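Local coordinates for pseudoazurin (Blue copper protein) (Sinorhizobium meliloti, PDB 3TU6) that binds one copper ion and, as a blue copper protein of the cupredoxin family, probably carries electrons in the periplasm, at residues V24-P29 with A91-E96. Numbering follows the deposited sequence.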
loop_
_atom_site.group_PDB
_atom_site.type_symbol
_atom_site.label_atom_id
_atom_site.label_comp_id
_atom_site.label_asym_id
_atom_site.label_seq_id
_atom_site.Cartn_x
_atom_site.Cartn_y
_atom_site.Cartn_z
ATOM N N VAL A 24 -1.706 6.311 1.542
ATOM C CA VAL A 24 -1.690 6.518 0.095
ATOM C C VAL A 24 -0.505 7.392 -0.319
ATOM O O VAL A 24 -0.501 8.598 -0.065
ATOM C CB VAL A 24 -2.999 7.186 -0.384
ATOM C CG1 VAL A 24 -2.970 7.413 -1.890
ATOM C CG2 VAL A 24 -4.198 6.338 0.007
ATOM N N ILE A 25 0.496 6.771 -0.943
ATOM C CA ILE A 25 1.634 7.486 -1.526
ATOM C C ILE A 25 1.302 7.878 -2.964
ATOM O O ILE A 25 0.816 7.051 -3.735
ATOM C CB ILE A 25 2.912 6.611 -1.542
ATOM C CG1 ILE A 25 3.468 6.431 -0.126
ATOM C CG2 ILE A 25 3.981 7.225 -2.442
ATOM C CD1 ILE A 25 4.113 7.675 0.449
ATOM N N ARG A 26 1.563 9.138 -3.315
ATOM C CA ARG A 26 1.388 9.615 -4.687
ATOM C C ARG A 26 2.755 9.839 -5.324
ATOM O O ARG A 26 3.423 10.837 -5.050
ATOM C CB ARG A 26 0.556 10.901 -4.720
ATOM C CG ARG A 26 -0.819 10.789 -4.063
ATOM C CD ARG A 26 -1.679 9.683 -4.673
ATOM N NE ARG A 26 -1.953 9.899 -6.095
ATOM C CZ ARG A 26 -3.071 10.432 -6.595
ATOM N NH1 ARG A 26 -3.198 10.572 -7.909
ATOM N NH2 ARG A 26 -4.066 10.826 -5.803
ATOM N N ALA A 27 3.162 8.896 -6.170
ATOM C CA ALA A 27 4.479 8.916 -6.797
ATOM C C ALA A 27 4.367 9.034 -8.312
ATOM O O ALA A 27 3.273 8.974 -8.874
ATOM C CB ALA A 27 5.245 7.658 -6.428
ATOM N N GLN A 28 5.516 9.212 -8.957
ATOM C CA GLN A 28 5.613 9.215 -10.412
ATOM C C GLN A 28 6.390 7.981 -10.862
ATOM O O GLN A 28 7.140 7.404 -10.069
ATOM C CB GLN A 28 6.318 10.484 -10.896
ATOM C CG GLN A 28 5.584 11.773 -10.553
ATOM C CD GLN A 28 4.199 11.844 -11.170
ATOM O OE1 GLN A 28 4.005 11.489 -12.333
ATOM N NE2 GLN A 28 3.228 12.302 -10.392
ATOM N N PRO A 29 6.210 7.566 -12.130
ATOM C CA PRO A 29 6.957 6.433 -12.678
ATOM C C PRO A 29 8.471 6.558 -12.472
ATOM O O PRO A 29 9.063 7.575 -12.837
ATOM C CB PRO A 29 6.607 6.479 -14.166
ATOM C CG PRO A 29 5.249 7.067 -14.205
ATOM C CD PRO A 29 5.202 8.066 -13.086
ATOM N N ALA A 91 -1.737 1.857 -0.205
ATOM C CA ALA A 91 -1.722 2.027 -1.651
ATOM C C ALA A 91 -0.552 2.897 -2.092
ATOM O O ALA A 91 -0.144 3.816 -1.379
ATOM C CB ALA A 91 -3.033 2.638 -2.118
ATOM N N ILE A 92 -0.010 2.584 -3.265
ATOM C CA ILE A 92 0.950 3.449 -3.937
ATOM C C ILE A 92 0.398 3.746 -5.322
ATOM O O ILE A 92 0.234 2.836 -6.134
ATOM C CB ILE A 92 2.341 2.795 -4.080
ATOM C CG1 ILE A 92 2.859 2.315 -2.724
ATOM C CG2 ILE A 92 3.322 3.779 -4.704
ATOM C CD1 ILE A 92 4.222 1.656 -2.793
ATOM N N VAL A 93 0.092 5.015 -5.576
ATOM C CA VAL A 93 -0.400 5.448 -6.880
ATOM C C VAL A 93 0.767 6.028 -7.673
ATOM O O VAL A 93 1.397 6.999 -7.243
ATOM C CB VAL A 93 -1.519 6.499 -6.742
ATOM C CG1 VAL A 93 -2.094 6.851 -8.105
ATOM C CG2 VAL A 93 -2.616 5.987 -5.812
ATOM N N VAL A 94 1.056 5.416 -8.820
ATOM C CA VAL A 94 2.174 5.817 -9.669
ATOM C C VAL A 94 1.628 6.446 -10.946
ATOM O O VAL A 94 0.976 5.773 -11.743
ATOM C CB VAL A 94 3.060 4.609 -10.028
ATOM C CG1 VAL A 94 4.297 5.062 -10.790
ATOM C CG2 VAL A 94 3.454 3.847 -8.771
ATOM N N GLY A 95 1.891 7.737 -11.134
ATOM C CA GLY A 95 1.332 8.474 -12.264
ATOM C C GLY A 95 -0.181 8.542 -12.154
ATOM O O GLY A 95 -0.712 8.894 -11.100
ATOM N N GLU A 96 -0.871 8.190 -13.237
ATOM C CA GLU A 96 -2.334 8.149 -13.247
ATOM C C GLU A 96 -2.838 6.754 -12.877
ATOM O O GLU A 96 -2.280 5.753 -13.334
ATOM C CB GLU A 96 -2.872 8.538 -14.624
ATOM C CG GLU A 96 -2.560 9.972 -15.028
ATOM C CD GLU A 96 -3.199 10.367 -16.350
ATOM O OE1 GLU A 96 -3.820 9.501 -17.004
ATOM O OE2 GLU A 96 -3.079 11.549 -16.735
HETATM O O HOH W 1 0.398 9.522 -8.139
#
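I25 and V93 join parallel strands of the cupredoxin beta barrel, illustrating how one sheet can present a packed face and one shared between a helix and solvent. Four backbone hydrogen bonds knit them: I25 N to A91 O, V93 N to I25 O (2.8 Å), A27 N to V93 O and, just past strand 91-94, G95 N to A27 O. On the face of I25, A27, I92 and V94, side chains enter the barrel interior; I25 and I92 lie side by side, CG2 to CG2 at 4.2 Å, and V6, Y4, Y76 and L70 close round this layer. At its far end V94 CG1, anti to the backbone N (chi1 -174°), passes P29 in the opposite direction, 3.4 Å from P29 N.

The other face is divided. V24, A91 and V93 meet helix 112-125, whereas R26 reaches solvent, its chain bent at chi2 and chi3 to lie alongside V93, NE 3.5 Å from V93 CB. Replacing V93 with an alanine would remove CG1 and CG2 and probably open a gap beside I123, freeing the R26 guanidinium to turn. In the guanidinium plane, R26 NE donates at 3.1 Å to a water that also hydrogen-bonds V93 O.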